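Local atomic coordinates of FdhC (Acinetobacter nosocomialis, PDB entry 5KTD), a protein that probably transfers an acyl group from an acyl-coenzyme A to a dTDP-linked amino sugar, as a member of the GNAT acetyltransferase family. Residues T11-V16 against Y64-F69; K90-G95 against L123-S128. All blocks are in the same frame, centred on the assembly; numbering follows the deposited sequence.

Contact 1 (T11-V16 against Y64-F69); sequences TYLRLV and YYFIIF. With QUH ([[(2~{R},3~{S},5~{R})-5-[5-methyl-2,4-bis(oxidanylidene)pyrimidin-1-yl]-3-oxidanyl-oxolan-2-yl]methoxy-oxidanyl-phosphoryl] [(2~{R},3~{R},4~{S},5~{S},6~{R})-6-methyl-3,5-bis(oxidanyl)-4-[[(3~{R})-3-oxidanylbutanoyl]amino]oxan-2-yl] hydrogen phosphate), chain C.
Y12 pairs with F69, and R14 with I67, through the backbone bonds of a short antiparallel ladder. Each of these hydrogen-bonded pairs is closed by two N-H...O bonds, from 2.8 Å (F69 N to Y12 O) to 3.1 Å (R14 N to I67 O). A fifth bond carries the ladder past the strand end, V16 N reaching Y65 O at 2.8 Å and almost straight. The N-to-C directions of the two short strands are 141° apart, well twisted from exact antiparallel.

The aromatic contacts are mostly CH-pi. F69 CB sits over one face of the Y12 ring, 3.4 Å from its centroid; with chi1 of Y12 at 61°, CG lies between the backbone N and carbonyl carbon and the phenol leans across to its partner. The two ring planes are nearly parallel (8°) but slid apart, with little overlap. At the other end V16 CG2 covers a face of the Y65 ring, and L15 CD2 does the same to F66.

R14 lays NE 3.5 Å from F69 CE2 and brings NH2 to that ring's edge in plane, while NH1 binds L15 O at 2.8 Å from above the carbonyl plane. D20 takes NH2 in a salt bridge. The Y65 hydroxyl donates to O15 of the nucleotide-sugar's thymine (2.7 Å).

On the sheet face away from Y12, R14, I67 and F69, L13 CD2 lies along I68 CG1, with V80 (against L13) and I77 (against I68) of strand 75-86 beside them. Strand 11-15 is one of the two outermost strands within this chain, with strand 64-70 next inward; L15 and V16 also pack on helix 44-59.

Contact 2 (K90-G95 against L123-S128); sequences KSFCWG and LGFEQS. With QUH ([[(2~{R},3~{S},5~{R})-5-[5-methyl-2,4-bis(oxidanylidene)pyrimidin-1-yl]-3-oxidanyl-oxolan-2-yl]methoxy-oxidanyl-phosphoryl] [(2~{R},3~{R},4~{S},5~{S},6~{R})-6-methyl-3,5-bis(oxidanyl)-4-[[(3~{R})-3-oxidanylbutanoyl]amino]oxan-2-yl] hydrogen phosphate), chain C.
K90 O takes two backbone N-H groups at once, from E126 N at 2.8 Å and Q127 N at 2.9 Å, so the loop leaving helix 107-122 is gripped where strand 127-133 begins. Parallel pairing follows: F92 N donates to Q127 O (155°), and S91 and F92 lie level with Q127 and S128. CA-H...O contacts support it, S128 CA lying 3.1 Å from F92 O; the S128 hydroxyl adds only a weak bond to that oxygen.

The F125 ring is sandwiched. F92 CB stands 3.6 Å from its centroid, exactly on the ring normal, and K90 NZ covers the opposite face at 4.0 Å from the centroid, a cation-pi contact. The lysine chain gets there by bending at chi3 (84°) and again at chi4, which folds its amino end back over the ring. The F92 and F125 rings themselves meet obliquely, and F85 adjoins F125 from strand 75-86.

S128 packs on a second ring: its CB and OG lie over one face of F92, with F92 CZ 3.3 Å from S128 OG. The same OG touches the edge of W94 at CD1, near the indole plane. W94 NE1 is hydrogen-bonded to Y116 OH of helix 107-122, which helps hold the indole, and QUH C4, the methyl end of the hydroxybutanoyl group, rests over the centre of one indole face, 3.5 Å from W94 CE2.

Strands 91-99 and 127-133, parallel and joined through helix 107-122, are a beta-alpha-beta unit of the GNAT fold, whose first strand supplies, through W94, one side of the site for the acyl chain of QUH, probably the reaction product.

Contact 1 and contact 2 belong to one sheet, their centres about 17 Å apart, with strand 75-86 lying between strands 64-70 and 91-99. The pairing differs: contact 1 is an antiparallel ladder at an edge strand of the sheet, whereas contact 2 is the parallel pair closed by a helical crossover. Contact 1 is the more buried and larger, 746 against 509 Å², although Y12, R14, L15 and F69 remain partly exposed; contact 2 is only partly buried and has exposed E126. Y64 CE2 and L123 CD1 touch at 3.7 Å. Both reach QUH, contact 1 by a hydrogen bond to the thymine, contact 2 by W94 packing on the acyl end and G95 lying against the acyl amide.

Contact 1 (T11-V16 against Y64-F69)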
ATOM      1  N   THR A  11       4.973  -7.939  -9.107  1.00 18.87           N
ATOM      2  CA  THR A  11       5.164  -7.825  -7.666  1.00 17.26           C
ATOM      3  C   THR A  11       4.211  -8.763  -6.945  1.00 16.66           C
ATOM      4  O   THR A  11       3.235  -9.229  -7.515  1.00 17.28           O
ATOM      5  CB  THR A  11       4.878  -6.402  -7.158  1.00 17.28           C
ATOM      6  OG1 THR A  11       3.533  -6.078  -7.458  1.00 15.90           O
ATOM      7  CG2 THR A  11       5.782  -5.376  -7.781  1.00 18.66           C
ATOM      8  N   TYR A  12       4.518  -9.011  -5.678  1.00 15.94           N
ATOM      9  CA  TYR A  12       3.632  -9.646  -4.731  1.00 15.56           C
ATOM     10  C   TYR A  12       3.864  -9.095  -3.354  1.00 15.53           C
ATOM     11  O   TYR A  12       4.822  -8.389  -3.134  1.00 16.89           O
ATOM     12  CB  TYR A  12       3.825 -11.139  -4.715  1.00 15.54           C
ATOM     13  CG  TYR A  12       5.202 -11.635  -4.327  1.00 15.25           C
ATOM     14  CD1 TYR A  12       6.220 -11.692  -5.266  1.00 15.05           C
ATOM     15  CD2 TYR A  12       5.484 -12.078  -3.032  1.00 14.71           C
ATOM     16  CE1 TYR A  12       7.458 -12.228  -4.965  1.00 15.33           C
ATOM     17  CE2 TYR A  12       6.749 -12.593  -2.708  1.00 15.20           C
ATOM     18  CZ  TYR A  12       7.750 -12.663  -3.670  1.00 16.06           C
ATOM     19  OH  TYR A  12       9.072 -13.114  -3.383  1.00 17.14           O
ATOM     20  N   LEU A  13       2.956  -9.397  -2.458  1.00 17.24           N
ATOM     21  CA  LEU A  13       2.976  -8.889  -1.065  1.00 17.24           C
ATOM     22  C   LEU A  13       2.947 -10.055  -0.119  1.00 16.45           C
ATOM     23  O   LEU A  13       2.309 -11.073  -0.391  1.00 17.57           O
ATOM     24  CB  LEU A  13       1.762  -7.990  -0.718  1.00 17.09           C
ATOM     25  CG  LEU A  13       1.392  -6.756  -1.565  1.00 19.71           C
ATOM     26  CD1 LEU A  13       0.536  -5.740  -0.832  1.00 21.72           C
ATOM     27  CD2 LEU A  13       2.533  -6.037  -2.183  1.00 20.12           C
ATOM     28  N   ARG A  14       3.621  -9.908   1.018  1.00 15.78           N
ATOM     29  CA  ARG A  14       3.459 -10.872   2.122  1.00 15.13           C
ATOM     30  C   ARG A  14       3.569 -10.182   3.455  1.00 15.91           C
ATOM     31  O   ARG A  14       4.240  -9.160   3.568  1.00 15.25           O
ATOM     32  CB  ARG A  14       4.448 -12.019   2.014  1.00 15.77           C
ATOM     33  CG  ARG A  14       5.894 -11.652   2.219  1.00 17.50           C
ATOM     34  CD  ARG A  14       6.555 -12.656   3.195  1.00 17.82           C
ATOM     35  NE  ARG A  14       7.956 -12.289   3.359  1.00 17.80           N
ATOM     36  CZ  ARG A  14       8.427 -11.383   4.211  1.00 17.38           C
ATOM     37  NH1 ARG A  14       7.605 -10.707   5.003  1.00 17.56           N
ATOM     38  NH2 ARG A  14       9.744 -11.109   4.228  1.00 17.90           N
ATOM     39  N   LEU A  15       2.901 -10.725   4.444  1.00 14.70           N
ATOM     40  CA  LEU A  15       2.837 -10.072   5.745  1.00 15.80           C
ATOM     41  C   LEU A  15       4.226  -9.873   6.380  1.00 16.46           C
ATOM     42  O   LEU A  15       5.082 -10.741   6.316  1.00 17.48           O
ATOM     43  CB  LEU A  15       1.908 -10.869   6.675  1.00 17.23           C
ATOM     44  CG  LEU A  15       0.439 -10.771   6.327  1.00 16.70           C
ATOM     45  CD1 LEU A  15      -0.428 -11.789   7.064  1.00 17.64           C
ATOM     46  CD2 LEU A  15      -0.052  -9.362   6.570  1.00 17.73           C
ATOM     47  N   VAL A  16       4.430  -8.703   6.975  1.00 15.66           N
ATOM     48  CA  VAL A  16       5.649  -8.382   7.692  1.00 16.82           C
ATOM     49  C   VAL A  16       5.910  -9.373   8.862  1.00 17.51           C
ATOM     50  O   VAL A  16       4.980  -9.748   9.590  1.00 17.30           O
ATOM     51  CB  VAL A  16       5.562  -6.908   8.193  1.00 17.39           C
ATOM     52  CG1 VAL A  16       6.634  -6.560   9.245  1.00 17.09           C
ATOM     53  CG2 VAL A  16       5.621  -5.985   6.963  1.00 15.72           C
ATOM     54  N   TYR A  64      -2.738  -4.793   8.939  1.00 14.52           N
ATOM     55  CA  TYR A  64      -2.032  -5.682   8.081  1.00 14.07           C
ATOM     56  C   TYR A  64      -0.967  -4.899   7.366  1.00 13.36           C
ATOM     57  O   TYR A  64      -1.233  -3.875   6.701  1.00 11.67           O
ATOM     58  CB  TYR A  64      -2.998  -6.314   7.070  1.00 15.23           C
ATOM     59  CG  TYR A  64      -4.127  -7.062   7.747  1.00 16.91           C
ATOM     60  CD1 TYR A  64      -3.910  -8.317   8.311  1.00 19.03           C
ATOM     61  CD2 TYR A  64      -5.378  -6.510   7.863  1.00 17.65           C
ATOM     62  CE1 TYR A  64      -4.922  -9.011   8.962  1.00 20.07           C
ATOM     63  CE2 TYR A  64      -6.421  -7.197   8.524  1.00 20.34           C
ATOM     64  CZ  TYR A  64      -6.187  -8.454   9.061  1.00 20.08           C
ATOM     65  OH  TYR A  64      -7.207  -9.174   9.705  1.00 24.23           O
ATOM     66  N   TYR A  65       0.248  -5.370   7.541  1.00 12.89           N
ATOM     67  CA  TYR A  65       1.454  -4.695   7.128  1.00 12.37           C
ATOM     68  C   TYR A  65       2.183  -5.664   6.234  1.00 13.50           C
ATOM     69  O   TYR A  65       2.349  -6.825   6.612  1.00 15.72           O
ATOM     70  CB  TYR A  65       2.261  -4.399   8.356  1.00 11.71           C
ATOM     71  CG  TYR A  65       3.446  -3.475   8.231  1.00 12.16           C
ATOM     72  CD1 TYR A  65       3.655  -2.679   7.124  1.00 12.20           C
ATOM     73  CD2 TYR A  65       4.354  -3.350   9.296  1.00 13.03           C
ATOM     74  CE1 TYR A  65       4.747  -1.789   7.075  1.00 13.01           C
ATOM     75  CE2 TYR A  65       5.446  -2.505   9.216  1.00 12.42           C
ATOM     76  CZ  TYR A  65       5.650  -1.741   8.082  1.00 12.73           C
ATOM     77  OH  TYR A  65       6.741  -0.845   7.994  1.00 13.59           O
ATOM     78  N   PHE A  66       2.601  -5.213   5.058  1.00 12.99           N
ATOM     79  CA  PHE A  66       3.161  -6.095   4.008  1.00 12.46           C
ATOM     80  C   PHE A  66       4.513  -5.582   3.518  1.00 11.47           C
ATOM     81  O   PHE A  66       4.681  -4.381   3.341  1.00 10.60           O
ATOM     82  CB  PHE A  66       2.259  -6.130   2.786  1.00 12.02           C
ATOM     83  CG  PHE A  66       0.883  -6.707   3.049  1.00 12.15           C
ATOM     84  CD1 PHE A  66      -0.138  -5.922   3.547  1.00 12.17           C
ATOM     85  CD2 PHE A  66       0.621  -8.017   2.780  1.00 12.57           C
ATOM     86  CE1 PHE A  66      -1.407  -6.470   3.822  1.00 12.78           C
ATOM     87  CE2 PHE A  66      -0.636  -8.577   3.032  1.00 12.17           C
ATOM     88  CZ  PHE A  66      -1.658  -7.804   3.542  1.00 12.33           C
ATOM     89  N   ILE A  67       5.412  -6.529   3.256  1.00 11.36           N
ATOM     90  CA  ILE A  67       6.586  -6.297   2.431  1.00 11.40           C
ATOM     91  C   ILE A  67       6.123  -6.485   0.974  1.00 11.24           C
ATOM     92  O   ILE A  67       5.379  -7.412   0.700  1.00 11.58           O
ATOM     93  CB  ILE A  67       7.728  -7.307   2.675  1.00 11.66           C
ATOM     94  CG1 ILE A  67       8.204  -7.248   4.133  1.00 12.13           C
ATOM     95  CG2 ILE A  67       8.904  -7.033   1.725  1.00 11.77           C
ATOM     96  CD1 ILE A  67       8.547  -5.865   4.648  1.00 12.72           C
ATOM     97  N   ILE A  68       6.567  -5.573   0.114  1.00 10.98           N
ATOM     98  CA  ILE A  68       6.365  -5.647  -1.331  1.00 12.13           C
ATOM     99  C   ILE A  68       7.606  -6.298  -1.938  1.00 12.13           C
ATOM    100  O   ILE A  68       8.707  -5.899  -1.649  1.00 12.31           O
ATOM    101  CB  ILE A  68       6.157  -4.282  -1.983  1.00 11.89           C
ATOM    102  CG1 ILE A  68       5.003  -3.497  -1.313  1.00 11.88           C
ATOM    103  CG2 ILE A  68       5.897  -4.497  -3.475  1.00 12.00           C
ATOM    104  CD1 ILE A  68       4.933  -2.037  -1.711  1.00 11.93           C
ATOM    105  N   PHE A  69       7.389  -7.261  -2.815  1.00 13.87           N
ATOM    106  CA  PHE A  69       8.464  -8.024  -3.458  1.00 15.19           C
ATOM    107  C   PHE A  69       8.352  -7.891  -4.965  1.00 16.70           C
ATOM    108  O   PHE A  69       7.289  -7.774  -5.486  1.00 15.12           O
ATOM    109  CB  PHE A  69       8.393  -9.523  -3.120  1.00 15.21           C
ATOM    110  CG  PHE A  69       8.980  -9.884  -1.755  1.00 16.04           C
ATOM    111  CD1 PHE A  69      10.323 -10.234  -1.642  1.00 16.22           C
ATOM    112  CD2 PHE A  69       8.191  -9.850  -0.581  1.00 16.12           C
ATOM    113  CE1 PHE A  69      10.862 -10.541  -0.399  1.00 15.94           C
ATOM    114  CE2 PHE A  69       8.737 -10.189   0.673  1.00 15.78           C
ATOM    115  CZ  PHE A  69      10.074 -10.522   0.747  1.00 16.16           C
TER
HETATM  116  O1  QUH C 202       1.606   6.465   2.731  1.00 14.15           O
HETATM  117  C1  QUH C 202       0.613   7.182   2.924  1.00 13.26           C
HETATM  118  C2  QUH C 202      -0.636   7.144   2.106  1.00 12.73           C
HETATM  119  C3  QUH C 202      -0.411   6.511   0.761  1.00 13.06           C
HETATM  120  O2  QUH C 202      -0.003   7.496  -0.201  1.00 13.50           O
HETATM  121  C4  QUH C 202      -1.659   5.899   0.180  1.00 12.60           C
HETATM  122  N1  QUH C 202       0.552   8.094   3.965  1.00 14.34           N
HETATM  123  C5  QUH C 202       1.551   8.127   5.036  1.00 14.22           C
HETATM  124  C6  QUH C 202       1.887   9.573   5.407  1.00 15.58           C
HETATM  125  O3  QUH C 202       2.361  10.245   4.217  1.00 18.48           O
HETATM  126  C7  QUH C 202       2.964   9.530   6.485  1.00 16.36           C
HETATM  127  C8  QUH C 202       3.439  10.912   6.921  1.00 16.76           C
HETATM  128  O4  QUH C 202       2.472   8.820   7.642  1.00 17.05           O
HETATM  129  C9  QUH C 202       0.995   7.513   6.291  1.00 14.83           C
HETATM  130  O5  QUH C 202       0.502   6.204   6.091  1.00 15.32           O
HETATM  131  C10 QUH C 202       2.008   7.495   7.386  1.00 15.61           C
HETATM  132  O6  QUH C 202       3.059   6.622   7.009  1.00 15.29           O
HETATM  133  P1  QUH C 202       4.062   6.123   8.081  1.00 14.78           P
HETATM  134  O7  QUH C 202       5.169   7.132   8.424  1.00 13.10           O
HETATM  135  O8  QUH C 202       4.566   4.759   7.514  1.00 14.42           O
HETATM  136  O9  QUH C 202       3.376   5.532   9.410  1.00 15.61           O
HETATM  137  P2  QUH C 202       2.772   6.310  10.681  1.00 15.34           P
HETATM  138  O10 QUH C 202       1.394   5.946  10.955  1.00 15.91           O
HETATM  139  O11 QUH C 202       2.942   7.819  10.552  1.00 15.63           O
HETATM  140  O12 QUH C 202       3.625   5.714  11.862  1.00 16.55           O
HETATM  141  C11 QUH C 202       3.255   5.748  13.227  1.00 17.02           C
HETATM  142  C12 QUH C 202       4.567   5.742  13.993  1.00 16.50           C
HETATM  143  C13 QUH C 202       5.564   6.785  13.461  1.00 17.50           C
HETATM  144  O13 QUH C 202       6.341   7.297  14.567  1.00 17.11           O
HETATM  145  C14 QUH C 202       6.556   6.010  12.602  1.00 16.81           C
HETATM  146  C15 QUH C 202       6.567   4.671  13.308  1.00 17.31           C
HETATM  147  O14 QUH C 202       5.238   4.479  13.888  1.00 16.01           O
HETATM  148  N2  QUH C 202       6.822   3.498  12.486  1.00 18.24           N
HETATM  149  C16 QUH C 202       5.931   3.149  11.510  1.00 18.82           C
HETATM  150  C17 QUH C 202       6.123   1.977  10.750  1.00 18.02           C
HETATM  151  C18 QUH C 202       5.163   1.530   9.669  1.00 17.47           C
HETATM  152  C19 QUH C 202       7.311   1.228  11.037  1.00 17.06           C
HETATM  153  O15 QUH C 202       7.572   0.146  10.392  1.00 16.76           O
HETATM  154  N3  QUH C 202       8.165   1.592  11.994  1.00 19.03           N
HETATM  155  C20 QUH C 202       7.926   2.690  12.708  1.00 18.57           C
HETATM  156  O16 QUH C 202       8.818   2.963  13.637  1.00 20.18           O

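Contact 2 (K90-G95 against L123-S128)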
ATOM      1  N   LYS A  90     -17.862   1.239   6.910  1.00 30.10           N
ATOM      2  CA  LYS A  90     -16.650   0.488   7.181  1.00 29.21           C
ATOM      3  C   LYS A  90     -15.461   1.128   6.425  1.00 23.95           C
ATOM      4  O   LYS A  90     -15.444   1.135   5.188  1.00 21.92           O
ATOM      5  CB  LYS A  90     -16.808  -0.974   6.768  1.00 33.30           C
ATOM      6  CG  LYS A  90     -17.604  -1.843   7.721  1.00 40.64           C
ATOM      7  CD  LYS A  90     -17.181  -3.314   7.628  1.00 42.61           C
ATOM      8  CE  LYS A  90     -15.963  -3.606   8.481  1.00 44.48           C
ATOM      9  NZ  LYS A  90     -15.002  -4.500   7.788  1.00 46.85           N
ATOM     10  N   SER A  91     -14.477   1.644   7.168  1.00 19.61           N
ATOM     11  CA  SER A  91     -13.344   2.347   6.551  1.00 18.32           C
ATOM     12  C   SER A  91     -12.030   1.871   7.029  1.00 16.78           C
ATOM     13  O   SER A  91     -11.861   1.460   8.209  1.00 17.73           O
ATOM     14  CB  SER A  91     -13.458   3.845   6.735  1.00 19.46           C
ATOM     15  OG  SER A  91     -13.340   4.170   8.078  1.00 19.49           O
ATOM     16  N   PHE A  92     -11.064   1.859   6.112  1.00 14.61           N
ATOM     17  CA  PHE A  92      -9.718   1.502   6.467  1.00 14.40           C
ATOM     18  C   PHE A  92      -8.781   2.590   5.976  1.00 13.23           C
ATOM     19  O   PHE A  92      -9.032   3.183   4.955  1.00 12.65           O
ATOM     20  CB  PHE A  92      -9.329   0.116   5.909  1.00 15.77           C
ATOM     21  CG  PHE A  92      -9.050   0.077   4.409  1.00 15.63           C
ATOM     22  CD1 PHE A  92     -10.072  -0.086   3.506  1.00 15.47           C
ATOM     23  CD2 PHE A  92      -7.742   0.139   3.923  1.00 16.12           C
ATOM     24  CE1 PHE A  92      -9.847  -0.101   2.148  1.00 14.68           C
ATOM     25  CE2 PHE A  92      -7.501   0.102   2.563  1.00 16.01           C
ATOM     26  CZ  PHE A  92      -8.569  -0.058   1.669  1.00 14.81           C
ATOM     27  N   CYS A  93      -7.728   2.846   6.725  1.00 13.08           N
ATOM     28  CA  CYS A  93      -6.637   3.643   6.200  1.00 13.73           C
ATOM     29  C   CYS A  93      -5.581   2.746   5.513  1.00 13.06           C
ATOM     30  O   CYS A  93      -5.414   1.572   5.850  1.00 12.59           O
ATOM     31  CB  CYS A  93      -5.992   4.530   7.306  1.00 13.34           C
ATOM     32  SG  CYS A  93      -7.229   5.643   8.049  1.00 14.39           S
ATOM     33  N   TRP A  94      -4.834   3.345   4.584  1.00 12.10           N
ATOM     34  CA  TRP A  94      -3.613   2.755   4.121  1.00 12.50           C
ATOM     35  C   TRP A  94      -2.501   3.786   3.909  1.00 11.43           C
ATOM     36  O   TRP A  94      -2.751   4.985   3.875  1.00 11.23           O
ATOM     37  CB  TRP A  94      -3.835   1.910   2.882  1.00 12.55           C
ATOM     38  CG  TRP A  94      -4.017   2.590   1.548  1.00 13.61           C
ATOM     39  CD1 TRP A  94      -5.147   3.165   1.052  1.00 13.81           C
ATOM     40  CD2 TRP A  94      -3.058   2.611   0.485  1.00 13.75           C
ATOM     41  NE1 TRP A  94      -4.938   3.565  -0.271  1.00 15.10           N
ATOM     42  CE2 TRP A  94      -3.673   3.215  -0.638  1.00 13.62           C
ATOM     43  CE3 TRP A  94      -1.736   2.159   0.372  1.00 14.09           C
ATOM     44  CZ2 TRP A  94      -2.995   3.418  -1.863  1.00 14.38           C
ATOM     45  CZ3 TRP A  94      -1.037   2.385  -0.866  1.00 14.30           C
ATOM     46  CH2 TRP A  94      -1.697   2.980  -1.961  1.00 14.61           C
ATOM     47  N   GLY A  95      -1.302   3.266   3.816  1.00 11.11           N
ATOM     48  CA  GLY A  95      -0.106   4.093   3.750  1.00 11.02           C
ATOM     49  C   GLY A  95       1.115   3.325   4.124  1.00 11.52           C
ATOM     50  O   GLY A  95       1.214   2.138   3.760  1.00 12.82           O
ATOM     51  N   LEU A 123     -11.221  -8.018   2.923  1.00 28.20           N
ATOM     52  CA  LEU A 123     -11.627  -7.560   4.254  1.00 24.69           C
ATOM     53  C   LEU A 123     -12.994  -6.914   4.329  1.00 24.67           C
ATOM     54  O   LEU A 123     -13.410  -6.517   5.400  1.00 24.81           O
ATOM     55  CB  LEU A 123     -10.550  -6.592   4.798  1.00 25.17           C
ATOM     56  CG  LEU A 123      -9.186  -7.258   4.998  1.00 24.22           C
ATOM     57  CD1 LEU A 123      -8.112  -6.258   5.399  1.00 22.37           C
ATOM     58  CD2 LEU A 123      -9.307  -8.332   6.039  1.00 24.21           C
ATOM     59  N   GLY A 124     -13.712  -6.769   3.231  1.00 22.30           N
ATOM     60  CA  GLY A 124     -15.075  -6.266   3.345  1.00 22.55           C
ATOM     61  C   GLY A 124     -15.302  -4.796   3.706  1.00 22.70           C
ATOM     62  O   GLY A 124     -16.405  -4.446   4.105  1.00 20.79           O
ATOM     63  N   PHE A 125     -14.289  -3.918   3.568  1.00 22.08           N
ATOM     64  CA  PHE A 125     -14.514  -2.488   3.855  1.00 21.78           C
ATOM     65  C   PHE A 125     -15.340  -1.851   2.780  1.00 23.59           C
ATOM     66  O   PHE A 125     -15.386  -2.350   1.649  1.00 21.12           O
ATOM     67  CB  PHE A 125     -13.178  -1.722   4.028  1.00 20.46           C
ATOM     68  CG  PHE A 125     -12.472  -2.085   5.277  1.00 20.28           C
ATOM     69  CD1 PHE A 125     -12.806  -1.471   6.460  1.00 21.82           C
ATOM     70  CD2 PHE A 125     -11.507  -3.045   5.287  1.00 20.50           C
ATOM     71  CE1 PHE A 125     -12.214  -1.838   7.648  1.00 21.66           C
ATOM     72  CE2 PHE A 125     -10.869  -3.397   6.448  1.00 21.37           C
ATOM     73  CZ  PHE A 125     -11.220  -2.784   7.635  1.00 22.19           C
ATOM     74  N   GLU A 126     -15.949  -0.721   3.125  1.00 25.28           N
ATOM     75  CA  GLU A 126     -16.680   0.105   2.170  1.00 27.07           C
ATOM     76  C   GLU A 126     -15.917   1.322   1.650  1.00 24.16           C
ATOM     77  O   GLU A 126     -16.166   1.784   0.552  1.00 23.43           O
ATOM     78  CB  GLU A 126     -18.029   0.527   2.772  1.00 30.80           C
ATOM     79  CG  GLU A 126     -18.996  -0.659   2.958  1.00 37.79           C
ATOM     80  CD  GLU A 126     -19.333  -1.410   1.652  1.00 41.59           C
ATOM     81  OE1 GLU A 126     -19.110  -2.650   1.541  1.00 41.52           O
ATOM     82  OE2 GLU A 126     -19.818  -0.748   0.713  1.00 48.48           O
ATOM     83  N   GLN A 127     -14.943   1.776   2.419  1.00 22.80           N
ATOM     84  CA  GLN A 127     -14.270   3.028   2.149  1.00 22.69           C
ATOM     85  C   GLN A 127     -12.802   3.019   2.617  1.00 17.29           C
ATOM     86  O   GLN A 127     -12.473   2.348   3.569  1.00 16.54           O
ATOM     87  CB  GLN A 127     -15.083   4.127   2.856  1.00 27.67           C
ATOM     88  CG  GLN A 127     -14.884   5.458   2.221  1.00 33.69           C
ATOM     89  CD  GLN A 127     -15.702   6.544   2.908  1.00 38.03           C
ATOM     90  OE1 GLN A 127     -15.492   6.873   4.098  1.00 32.39           O
ATOM     91  NE2 GLN A 127     -16.659   7.099   2.160  1.00 41.30           N
ATOM     92  N   SER A 128     -11.918   3.742   1.920  1.00 15.88           N
ATOM     93  CA  SER A 128     -10.520   3.789   2.258  1.00 14.76           C
ATOM     94  C   SER A 128     -10.174   5.231   2.537  1.00 13.18           C
ATOM     95  O   SER A 128     -10.690   6.061   1.878  1.00 11.31           O
ATOM     96  CB  SER A 128      -9.647   3.299   1.126  1.00 15.57           C
ATOM     97  OG  SER A 128      -8.318   3.228   1.614  1.00 15.63           O
TER
HETATM   98  O1  QUH C 202       1.606   6.465   2.731  1.00 14.15           O
HETATM   99  C1  QUH C 202       0.613   7.182   2.924  1.00 13.26           C
HETATM  100  C2  QUH C 202      -0.636   7.144   2.106  1.00 12.73           C
HETATM  101  C3  QUH C 202      -0.411   6.511   0.761  1.00 13.06           C
HETATM  102  O2  QUH C 202      -0.003   7.496  -0.201  1.00 13.50           O
HETATM  103  C4  QUH C 202      -1.659   5.899   0.180  1.00 12.60           C
HETATM  104  N1  QUH C 202       0.552   8.094   3.965  1.00 14.34           N
HETATM  105  C5  QUH C 202       1.551   8.127   5.036  1.00 14.22           C
HETATM  106  C6  QUH C 202       1.887   9.573   5.407  1.00 15.58           C
HETATM  107  O3  QUH C 202       2.361  10.245   4.217  1.00 18.48           O
HETATM  108  C7  QUH C 202       2.964   9.530   6.485  1.00 16.36           C
HETATM  109  C8  QUH C 202       3.439  10.912   6.921  1.00 16.76           C
HETATM  110  O4  QUH C 202       2.472   8.820   7.642  1.00 17.05           O
HETATM  111  C9  QUH C 202       0.995   7.513   6.291  1.00 14.83           C
HETATM  112  O5  QUH C 202       0.502   6.204   6.091  1.00 15.32           O
HETATM  113  C10 QUH C 202       2.008   7.495   7.386  1.00 15.61           C
HETATM  114  O6  QUH C 202       3.059   6.622   7.009  1.00 15.29           O
HETATM  115  P1  QUH C 202       4.062   6.123   8.081  1.00 14.78           P
HETATM  116  O7  QUH C 202       5.169   7.132   8.424  1.00 13.10           O
HETATM  117  O8  QUH C 202       4.566   4.759   7.514  1.00 14.42           O
HETATM  118  O9  QUH C 202       3.376   5.532   9.410  1.00 15.61           O
HETATM  119  P2  QUH C 202       2.772   6.310  10.681  1.00 15.34           P
HETATM  120  O10 QUH C 202       1.394   5.946  10.955  1.00 15.91           O
HETATM  121  O11 QUH C 202       2.942   7.819  10.552  1.00 15.63           O
HETATM  122  O12 QUH C 202       3.625   5.714  11.862  1.00 16.55           O
HETATM  123  C11 QUH C 202       3.255   5.748  13.227  1.00 17.02           C
HETATM  124  C12 QUH C 202       4.567   5.742  13.993  1.00 16.50           C
HETATM  125  C13 QUH C 202       5.564   6.785  13.461  1.00 17.50           C
HETATM  126  O13 QUH C 202       6.341   7.297  14.567  1.00 17.11           O
HETATM  127  C14 QUH C 202       6.556   6.010  12.602  1.00 16.81           C
HETATM  128  C15 QUH C 202       6.567   4.671  13.308  1.00 17.31           C
HETATM  129  O14 QUH C 202       5.238   4.479  13.888  1.00 16.01           O
HETATM  130  N2  QUH C 202       6.822   3.498  12.486  1.00 18.24           N
HETATM  131  C16 QUH C 202       5.931   3.149  11.510  1.00 18.82           C
HETATM  132  C17 QUH C 202       6.123   1.977  10.750  1.00 18.02           C
HETATM  133  C18 QUH C 202       5.163   1.530   9.669  1.00 17.47           C
HETATM  134  C19 QUH C 202       7.311   1.228  11.037  1.00 17.06           C
HETATM  135  O15 QUH C 202       7.572   0.146  10.392  1.00 16.76           O
HETATM  136  N3  QUH C 202       8.165   1.592  11.994  1.00 19.03           N
HETATM  137  C20 QUH C 202       7.926   2.690  12.708  1.00 18.57           C
HETATM  138  O16 QUH C 202       8.818   2.963  13.637  1.00 20.18           O